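Local coordinates for VWFA domain-containing protein (Alicyclobacillus acidocaldarius subsp. acidocaldarius, PDB 3RAG) that is of unknown function but contains a von Willebrand factor A-like domain and binds a sodium ion in the crystal, at residues R11-I16 against H37-N42. Numbering follows the deposited sequence.
Sequences RQILVI and HGIVVN
Ile-13 packs its CG1 and CD1 against CG2 of Ile-39, CG1 approaching to 3.7 Å, while CD1 also reaches CG2 of Val-41. Ile-13 CG1 stands anti to its carbonyl carbon (chi1 -64°), and the extended chi2 carries CD1 on to both partners; Ala-34 of helix 27-36 and Leu-225 of helix 214-232 close over this face. On the other face Gln-12 lies alongside Val-40, its CG 4.1 Å from Val-40 CB, and its extended chain brings the amide up to that of Asn-42, the two planes nearly perpendicular. An alanine in place of Gln-12, lacking CG and the amide, would probably open a gap beside Val-40 and leave the Asn-42 amide without its neighbour beneath helix 79-106. Leu-14 CD1 meets Asn-42 CB at 3.9 Å. Hydrogen bonds join the parallel backbones: Val-40 N to Arg-11 O at 3.0 Å, then Ile-13 N to Val-40 O, Asn-42 N to Ile-13 O and Val-15 N to Asn-42 O, each 2.9 Å. Ahead of the first bridge, one water links Arg-11 N to Gly-38 O and another joins Arg-11 NH1 to His-37 O. Strands 10-17 and 40-46, joined through helix 27-36, form a beta-alpha-beta crossover at the centre of the vWA-like alpha/beta fold.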
ATOM      1  N   ARG A  11       2.482   2.647  -7.728  1.00 27.12           N
ATOM      2  CA  ARG A  11       2.677   1.285  -7.237  1.00 30.54           C
ATOM      3  C   ARG A  11       2.857   1.306  -5.723  1.00 26.88           C
ATOM      4  O   ARG A  11       3.793   1.925  -5.217  1.00 29.39           O
ATOM      5  CB  ARG A  11       3.919   0.684  -7.882  1.00 33.61           C
ATOM      6  CG  ARG A  11       3.780   0.544  -9.389  1.00 37.15           C
ATOM      7  CD  ARG A  11       5.041  -0.032 -10.029  1.00 43.40           C
ATOM      8  NE  ARG A  11       4.822  -0.216 -11.463  1.00 55.87           N
ATOM      9  CZ  ARG A  11       5.116   0.706 -12.371  1.00 61.69           C
ATOM     10  NH1 ARG A  11       5.666   1.843 -11.985  1.00 55.83           N
ATOM     11  NH2 ARG A  11       4.872   0.490 -13.656  1.00 66.60           N
ATOM     12  N   GLN A  12       1.962   0.644  -5.000  1.00 27.21           N
ATOM     13  CA  GLN A  12       1.991   0.743  -3.553  1.00 22.65           C
ATOM     14  C   GLN A  12       1.777  -0.608  -2.928  1.00 24.32           C
ATOM     15  O   GLN A  12       1.085  -1.457  -3.483  1.00 25.92           O
ATOM     16  CB  GLN A  12       0.907   1.698  -3.039  1.00 26.36           C
ATOM     17  CG  GLN A  12       1.216   3.179  -3.344  1.00 24.78           C
ATOM     18  CD  GLN A  12       0.225   4.122  -2.679  1.00 29.32           C
ATOM     19  OE1 GLN A  12      -0.679   3.688  -1.953  1.00 29.47           O
ATOM     20  NE2 GLN A  12       0.389   5.418  -2.929  1.00 29.18           N
ATOM     21  N   ILE A  13       2.386  -0.790  -1.768  1.00 24.23           N
ATOM     22  CA  ILE A  13       2.150  -1.967  -0.945  1.00 24.82           C
ATOM     23  C   ILE A  13       1.564  -1.436   0.353  1.00 26.89           C
ATOM     24  O   ILE A  13       2.148  -0.551   0.982  1.00 25.25           O
ATOM     25  CB  ILE A  13       3.476  -2.694  -0.627  1.00 25.19           C
ATOM     26  CG1 ILE A  13       4.130  -3.230  -1.921  1.00 25.90           C
ATOM     27  CG2 ILE A  13       3.238  -3.806   0.416  1.00 26.73           C
ATOM     28  CD1 ILE A  13       5.593  -3.731  -1.737  1.00 25.72           C
ATOM     29  N   LEU A  14       0.405  -1.952   0.755  1.00 23.42           N
ATOM     30  CA  LEU A  14      -0.211  -1.498   1.999  1.00 23.36           C
ATOM     31  C   LEU A  14      -0.199  -2.660   2.986  1.00 24.07           C
ATOM     32  O   LEU A  14      -0.865  -3.667   2.781  1.00 24.91           O
ATOM     33  CB  LEU A  14      -1.660  -1.049   1.742  1.00 24.09           C
ATOM     34  CG  LEU A  14      -2.464  -0.793   3.020  1.00 24.85           C
ATOM     35  CD1 LEU A  14      -1.869   0.390   3.789  1.00 24.45           C
ATOM     36  CD2 LEU A  14      -3.932  -0.514   2.670  1.00 27.76           C
ATOM     37  N   VAL A  15       0.560  -2.528   4.067  1.00 23.39           N
ATOM     38  CA  VAL A  15       0.634  -3.600   5.050  1.00 22.61           C
ATOM     39  C   VAL A  15      -0.331  -3.265   6.186  1.00 21.76           C
ATOM     40  O   VAL A  15      -0.270  -2.165   6.733  1.00 24.26           O
ATOM     41  CB  VAL A  15       2.050  -3.694   5.631  1.00 26.45           C
ATOM     42  CG1 VAL A  15       2.111  -4.802   6.696  1.00 27.21           C
ATOM     43  CG2 VAL A  15       3.066  -3.955   4.489  1.00 26.04           C
ATOM     44  N   ILE A  16      -1.187  -4.216   6.549  1.00 23.53           N
ATOM     45  CA  ILE A  16      -2.107  -4.047   7.674  1.00 24.28           C
ATOM     46  C   ILE A  16      -1.770  -5.112   8.715  1.00 24.15           C
ATOM     47  O   ILE A  16      -1.822  -6.324   8.421  1.00 23.79           O
ATOM     48  CB  ILE A  16      -3.584  -4.142   7.227  1.00 25.65           C
ATOM     49  CG1 ILE A  16      -3.867  -3.060   6.161  1.00 23.80           C
ATOM     50  CG2 ILE A  16      -4.499  -3.986   8.441  1.00 25.59           C
ATOM     51  CD1 ILE A  16      -5.290  -3.084   5.571  1.00 26.52           C
ATOM     52  N   HIS A  37      12.498   0.547  -6.520  1.00 37.59           N
ATOM     53  CA  HIS A  37      11.733   0.385  -7.760  1.00 37.39           C
ATOM     54  C   HIS A  37      10.636   1.411  -7.900  1.00 40.29           C
ATOM     55  O   HIS A  37       9.835   1.341  -8.834  1.00 46.18           O
ATOM     56  CB  HIS A  37      11.107  -1.010  -7.841  1.00 41.05           C
ATOM     57  CG  HIS A  37      12.109  -2.114  -7.924  1.00 44.61           C
ATOM     58  ND1 HIS A  37      12.727  -2.468  -9.103  1.00 47.02           N
ATOM     59  CD2 HIS A  37      12.616  -2.930  -6.972  1.00 46.60           C
ATOM     60  CE1 HIS A  37      13.568  -3.462  -8.875  1.00 48.68           C
ATOM     61  NE2 HIS A  37      13.520  -3.761  -7.591  1.00 50.06           N
ATOM     62  N   GLY A  38      10.581   2.358  -6.969  1.00 33.74           N
ATOM     63  CA  GLY A  38       9.541   3.366  -6.993  1.00 36.41           C
ATOM     64  C   GLY A  38       8.257   2.965  -6.267  1.00 37.14           C
ATOM     65  O   GLY A  38       7.306   3.744  -6.185  1.00 42.57           O
ATOM     66  N   ILE A  39       8.241   1.771  -5.697  1.00 29.83           N
ATOM     67  CA  ILE A  39       7.069   1.328  -4.929  1.00 26.17           C
ATOM     68  C   ILE A  39       7.040   2.064  -3.601  1.00 28.54           C
ATOM     69  O   ILE A  39       8.080   2.222  -2.963  1.00 30.41           O
ATOM     70  CB  ILE A  39       7.152  -0.189  -4.684  1.00 28.99           C
ATOM     71  CG1 ILE A  39       7.121  -0.916  -6.030  1.00 28.74           C
ATOM     72  CG2 ILE A  39       6.002  -0.693  -3.772  1.00 26.46           C
ATOM     73  CD1 ILE A  39       7.644  -2.356  -5.975  1.00 29.17           C
ATOM     74  N   VAL A  40       5.859   2.496  -3.165  1.00 24.59           N
ATOM     75  CA  VAL A  40       5.750   3.151  -1.861  1.00 24.08           C
ATOM     76  C   VAL A  40       5.103   2.137  -0.919  1.00 27.34           C
ATOM     77  O   VAL A  40       4.115   1.497  -1.300  1.00 27.25           O
ATOM     78  CB  VAL A  40       4.875   4.427  -1.940  1.00 28.70           C
ATOM     79  CG1 VAL A  40       4.390   4.833  -0.531  1.00 28.11           C
ATOM     80  CG2 VAL A  40       5.664   5.570  -2.629  1.00 26.37           C
ATOM     81  N   VAL A  41       5.656   1.982   0.293  1.00 26.68           N
ATOM     82  CA  VAL A  41       5.111   1.014   1.251  1.00 25.61           C
ATOM     83  C   VAL A  41       4.496   1.788   2.408  1.00 26.60           C
ATOM     84  O   VAL A  41       5.184   2.580   3.068  1.00 27.46           O
ATOM     85  CB  VAL A  41       6.203   0.053   1.799  1.00 28.63           C
ATOM     86  CG1 VAL A  41       5.586  -1.029   2.710  1.00 25.60           C
ATOM     87  CG2 VAL A  41       6.960  -0.602   0.641  1.00 24.34           C
ATOM     88  N   ASN A  42       3.199   1.575   2.622  1.00 24.40           N
ATOM     89  CA  ASN A  42       2.450   2.190   3.723  1.00 23.59           C
ATOM     90  C   ASN A  42       2.109   1.117   4.757  1.00 23.81           C
ATOM     91  O   ASN A  42       1.961  -0.067   4.408  1.00 24.51           O
ATOM     92  CB  ASN A  42       1.133   2.773   3.198  1.00 25.08           C
ATOM     93  CG  ASN A  42       1.337   3.977   2.282  1.00 27.16           C
ATOM     94  OD1 ASN A  42       0.616   4.164   1.277  1.00 31.74           O
ATOM     95  ND2 ASN A  42       2.298   4.779   2.611  1.00 22.73           N
TER
HETATM   96  O   HOH W   1       4.329   4.673  -6.324  1.00 35.78           O
HETATM   97  O   HOH W   2       7.246   3.102  -9.563  1.00 54.69           O